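Local coordinates for AxyAgu115A (Amphibacillus xylanus NBRC 15112, PDB 6NPS), which probably acts as a family GH115 alpha-glucuronidase, hydrolysing glucuronic acid side groups from the hemicellulose arabinoglucuronoxylan, at residues R171-N176 and L459-F464; Y409-H414 and A455-P460. The protein carries 3 engineered substitutions. All coordinates share one frame; numbering follows the deposited sequence.

Contact 1 (R171-N176 and L459-F464)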
# COMPACT_ATOMS: atom_id res chain seq x y z
N ARG A 171 -4.68 45.04 20.04
CA ARG A 171 -3.63 44.27 19.34
C ARG A 171 -3.07 43.26 20.32
O ARG A 171 -2.55 43.66 21.38
CB ARG A 171 -2.48 45.17 18.82
CG ARG A 171 -2.84 46.43 18.01
CD ARG A 171 -1.62 47.40 17.85
NE ARG A 171 -1.03 47.79 19.14
CZ ARG A 171 -1.60 48.65 19.99
NH1 ARG A 171 -2.77 49.25 19.68
NH2 ARG A 171 -0.98 48.94 21.13
N GLY A 172 -3.15 41.97 20.02
CA GLY A 172 -2.55 41.03 20.96
C GLY A 172 -2.64 39.59 20.52
O GLY A 172 -2.76 39.28 19.33
N PHE A 173 -2.61 38.70 21.51
CA PHE A 173 -2.59 37.29 21.25
C PHE A 173 -3.35 36.50 22.33
O PHE A 173 -3.73 37.01 23.39
CB PHE A 173 -1.14 36.78 21.09
CG PHE A 173 -0.25 37.00 22.33
CD1 PHE A 173 -0.29 36.10 23.42
CD2 PHE A 173 0.65 38.06 22.38
CE1 PHE A 173 0.54 36.27 24.54
CE2 PHE A 173 1.50 38.25 23.49
CZ PHE A 173 1.45 37.35 24.58
N PHE A 174 -3.52 35.23 22.02
CA PHE A 174 -4.32 34.25 22.77
C PHE A 174 -3.38 33.09 23.07
O PHE A 174 -2.87 32.45 22.13
CB PHE A 174 -5.49 33.78 21.89
CG PHE A 174 -6.32 32.66 22.45
CD1 PHE A 174 -6.44 32.45 23.83
CD2 PHE A 174 -7.03 31.83 21.58
CE1 PHE A 174 -7.23 31.42 24.33
CE2 PHE A 174 -7.84 30.80 22.07
CZ PHE A 174 -7.93 30.60 23.45
N ILE A 175 -3.08 32.87 24.34
CA ILE A 175 -2.41 31.65 24.77
C ILE A 175 -3.43 30.52 24.75
O ILE A 175 -4.35 30.51 25.57
CB ILE A 175 -1.82 31.83 26.17
CG1 ILE A 175 -0.92 33.05 26.22
CG2 ILE A 175 -1.11 30.53 26.65
CD1 ILE A 175 -0.75 33.55 27.65
N ASN A 176 -3.28 29.55 23.85
CA ASN A 176 -4.28 28.51 23.68
C ASN A 176 -3.59 27.17 23.47
O ASN A 176 -2.37 27.07 23.43
CB ASN A 176 -5.23 28.83 22.52
CG ASN A 176 -6.45 27.87 22.44
OD1 ASN A 176 -6.90 27.50 21.35
ND2 ASN A 176 -6.98 27.48 23.60
N LEU A 459 9.01 35.13 15.90
CA LEU A 459 9.12 35.94 14.68
C LEU A 459 7.76 36.32 14.10
O LEU A 459 7.51 37.52 13.88
CB LEU A 459 9.97 35.20 13.63
CG LEU A 459 9.98 35.84 12.23
CD1 LEU A 459 10.77 37.13 12.31
CD2 LEU A 459 10.62 34.93 11.18
N PRO A 460 6.82 35.39 13.85
CA PRO A 460 5.54 35.82 13.29
C PRO A 460 4.68 36.63 14.27
O PRO A 460 3.91 37.49 13.82
CB PRO A 460 4.87 34.51 12.87
CG PRO A 460 5.49 33.47 13.70
CD PRO A 460 6.92 33.94 13.96
N LEU A 461 4.82 36.41 15.58
CA LEU A 461 4.11 37.26 16.55
C LEU A 461 4.67 38.69 16.53
O LEU A 461 3.91 39.66 16.59
CB LEU A 461 4.21 36.65 17.96
CG LEU A 461 3.58 37.52 19.09
CD1 LEU A 461 2.09 37.73 18.79
CD2 LEU A 461 3.81 36.90 20.48
N SER A 462 5.99 38.83 16.48
CA SER A 462 6.59 40.16 16.38
C SER A 462 6.06 40.88 15.13
O SER A 462 5.69 42.06 15.18
CB SER A 462 8.12 40.04 16.35
OG SER A 462 8.69 39.55 17.57
N PHE A 463 6.01 40.15 14.00
CA PHE A 463 5.55 40.73 12.75
C PHE A 463 4.09 41.15 12.83
O PHE A 463 3.71 42.25 12.39
CB PHE A 463 5.76 39.72 11.60
CG PHE A 463 5.26 40.25 10.28
CD1 PHE A 463 5.89 41.33 9.71
CD2 PHE A 463 4.11 39.73 9.68
CE1 PHE A 463 5.41 41.91 8.53
CE2 PHE A 463 3.63 40.29 8.48
CZ PHE A 463 4.29 41.38 7.92
N PHE A 464 3.24 40.26 13.34
CA PHE A 464 1.80 40.50 13.45
C PHE A 464 1.53 41.75 14.27
O PHE A 464 0.77 42.64 13.84
CB PHE A 464 1.15 39.27 14.09
CG PHE A 464 -0.37 39.32 14.17
CD1 PHE A 464 -0.99 39.76 15.33
CD2 PHE A 464 -1.16 38.84 13.13
CE1 PHE A 464 -2.40 39.80 15.45
CE2 PHE A 464 -2.55 38.88 13.21
CZ PHE A 464 -3.18 39.34 14.39
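Leu461 CD2 approaches the Phe173 ring obliquely, neither squarely over a face nor in its plane, while Ile175 CG1 from the ring's own segment lies in plane at its edge. The Phe464 ring is likewise met aslant by Gly172 O, 3.9 Å from Phe464 CE1. Phe173 CD2 is the atom that fits against the leucine fork, 3.9 Å from Leu461 CD2 and equally far from Leu461 CD1. The fork also reaches the base of the side chain, with Leu461 CD1 4.1 Å from Phe173 CB. The two side chains cross at about a right angle. With CG anti to the backbone N (chi1 176°), Leu461 extends both methyls toward the strand. No hydrogen bond spans the segments, and all four touching residues are buried; Phe173 and Leu461 meet through carbon alone. Val201 and Leu205 of helix 195-207 also touch Phe173, which therefore lies between that helix and helix 458-469, while Val449 touches Phe173, Leu461 and Phe464. Strand 170-174 is hydrogen-bonded to strand 446-450 through Gly172 and Phe174. This pairing of first and last strands, packed against the helix that follows the last one, is the closure of a (beta/alpha)8 TIM barrel.

Contact 2 (Y409-H414 and A455-P460)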
# COMPACT_ATOMS: atom_id res chain seq x y z
N TYR A 409 -6.98 35.46 14.13
CA TYR A 409 -6.08 34.78 13.21
C TYR A 409 -5.38 33.66 13.97
O TYR A 409 -5.33 33.68 15.20
CB TYR A 409 -5.07 35.79 12.61
CG TYR A 409 -4.39 35.29 11.35
CD1 TYR A 409 -5.04 35.36 10.10
CD2 TYR A 409 -3.12 34.77 11.40
CE1 TYR A 409 -4.42 34.89 8.93
CE2 TYR A 409 -2.48 34.27 10.21
CZ TYR A 409 -3.14 34.36 8.99
OH TYR A 409 -2.55 33.90 7.83
N HIS A 410 -4.93 32.60 13.27
CA HIS A 410 -4.30 31.45 13.92
C HIS A 410 -2.87 31.23 13.41
O HIS A 410 -2.65 31.12 12.20
CB HIS A 410 -5.09 30.15 13.67
CG HIS A 410 -6.34 30.03 14.48
ND1 HIS A 410 -7.49 30.72 14.16
CD2 HIS A 410 -6.61 29.34 15.62
CE1 HIS A 410 -8.43 30.42 15.04
NE2 HIS A 410 -7.93 29.58 15.93
N PHE A 411 -1.92 31.14 14.34
CA PHE A 411 -0.61 30.53 14.14
C PHE A 411 -0.55 29.13 14.71
O PHE A 411 0.50 28.49 14.62
CB PHE A 411 0.51 31.34 14.85
CG PHE A 411 0.71 32.74 14.33
CD1 PHE A 411 0.20 33.15 13.11
CD2 PHE A 411 1.44 33.65 15.09
CE1 PHE A 411 0.43 34.43 12.63
CE2 PHE A 411 1.65 34.95 14.62
CZ PHE A 411 1.13 35.34 13.40
N ASP A 412 -1.64 28.66 15.34
CA ASP A 412 -1.68 27.43 16.13
C ASP A 412 -3.13 27.02 16.21
O ASP A 412 -4.00 27.88 16.39
CB ASP A 412 -1.07 27.69 17.52
CG ASP A 412 -0.79 26.42 18.33
OD1 ASP A 412 -1.75 25.77 18.80
OD2 ASP A 412 0.41 26.11 18.55
N TYR A 413 -3.43 25.74 16.04
CA TYR A 413 -4.82 25.32 16.09
C TYR A 413 -4.93 23.86 16.50
O TYR A 413 -4.25 22.99 15.95
CB TYR A 413 -5.49 25.53 14.74
CG TYR A 413 -6.95 25.13 14.72
CD1 TYR A 413 -7.87 25.72 15.60
CD2 TYR A 413 -7.42 24.19 13.80
CE1 TYR A 413 -9.21 25.35 15.61
CE2 TYR A 413 -8.75 23.86 13.76
CZ TYR A 413 -9.64 24.43 14.66
OH TYR A 413 -10.94 24.09 14.64
N HIS A 414 -5.84 23.58 17.39
CA HIS A 414 -6.14 22.23 17.85
C HIS A 414 -7.51 21.90 17.27
O HIS A 414 -8.53 22.32 17.81
CB HIS A 414 -6.12 22.21 19.37
CG HIS A 414 -6.36 20.87 19.99
ND1 HIS A 414 -5.50 19.81 19.81
CD2 HIS A 414 -7.35 20.43 20.80
CE1 HIS A 414 -5.94 18.77 20.50
NE2 HIS A 414 -7.06 19.12 21.11
N ALA A 455 5.92 29.71 22.48
CA ALA A 455 7.27 29.33 22.05
C ALA A 455 7.41 28.97 20.57
O ALA A 455 6.57 28.26 20.01
CB ALA A 455 7.78 28.19 22.92
N THR A 456 8.51 29.44 19.96
CA THR A 456 8.84 29.36 18.53
C THR A 456 7.95 30.25 17.66
O THR A 456 8.22 30.40 16.47
CB THR A 456 8.81 27.92 17.96
OG1 THR A 456 7.46 27.54 17.66
CG2 THR A 456 9.40 26.92 18.97
N GLN A 457 6.95 30.90 18.24
CA GLN A 457 6.15 31.84 17.45
C GLN A 457 6.67 33.28 17.51
O GLN A 457 5.95 34.18 17.07
CB GLN A 457 4.68 31.80 17.89
CG GLN A 457 4.07 30.41 17.98
CD GLN A 457 3.93 29.74 16.61
OE1 GLN A 457 4.06 30.40 15.58
NE2 GLN A 457 3.66 28.45 16.61
N GLU A 458 7.89 33.51 17.99
CA GLU A 458 8.32 34.88 18.27
C GLU A 458 8.47 35.71 16.99
O GLU A 458 8.11 36.88 16.98
CB GLU A 458 9.63 34.89 19.06
CG GLU A 458 9.55 34.28 20.45
CD GLU A 458 9.74 32.75 20.45
OE1 GLU A 458 9.95 32.16 19.37
OE2 GLU A 458 9.67 32.14 21.55
N LEU A 459 9.01 35.13 15.90
CA LEU A 459 9.12 35.94 14.68
C LEU A 459 7.76 36.32 14.10
O LEU A 459 7.51 37.52 13.88
CB LEU A 459 9.97 35.20 13.63
CG LEU A 459 9.98 35.84 12.23
CD1 LEU A 459 10.77 37.13 12.31
CD2 LEU A 459 10.62 34.93 11.18
N PRO A 460 6.82 35.39 13.85
CA PRO A 460 5.54 35.82 13.29
C PRO A 460 4.68 36.63 14.27
O PRO A 460 3.91 37.49 13.82
CB PRO A 460 4.87 34.51 12.87
CG PRO A 460 5.49 33.47 13.70
CD PRO A 460 6.92 33.94 13.96
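Strand 405-410 has just run out into a loop where Phe411 CA comes within 7.6 Å of Gln457 CA, the N-cap residue of helix 458-469, and no hydrogen bond joins the two segments. Phe411 carries the contact. Its CG stands anti to the carbonyl carbon (chi1 -63°), which brings one ring face against the start of the helix. Pro460 CB lies over that face, 4.1 Å from the centroid of the Phe411 ring and 28° off its normal, a CH-pi contact. The rim beyond it rests on the proline's carbonyl group, with Phe411 CE2 3.5 Å from Pro460 C and Phe411 CZ 3.5 Å from Pro460 O. In the TIM barrel this is the C-terminal end of the seventh strand meeting the helix after the eighth; Ile431 of the intervening helix 428-440 touches both Phe411 and Pro460, and Val449 of strand 446-450 also touches Phe411. Replacing Phe411 by an alanine would remove the ring and probably open a gap between Pro460, Ile431 and Val449, leaving the proline without its aromatic partner. Gln457 folds back through a bend at chi2, so that Gln457 CD lies 4.2 Å from Phe411 CB. Before the helix, Thr456 OG1 donates to a lone pair of Ala455 O at 2.6 Å, in the carbonyl plane, and accepts a hydrogen bond from Asn424 N.

How the contacts relate
Contacts 1 and 2 lie side by side in the barrel, their centres about 7 Å apart, and meet on one element, helix 458-469, sharing Leu459 and Pro460. Along the chain segment 171-176 comes first, 409-414 follows much later, and the overlapping segments 455-460 and 459-464 come last. In the eight-stranded parallel sheet, strand 446-450 runs between strands 170-174 and 405-410, so the helix that follows it reaches over both neighbours. The contacts also touch directly: Phe411 CE2 packs 3.6 Å from Leu461 N, and Phe464 CE2 lies 4.0 Å from Tyr409 CB. Together they tie the helix after the eighth strand to the first, seventh and eighth strands at the seam of the barrel.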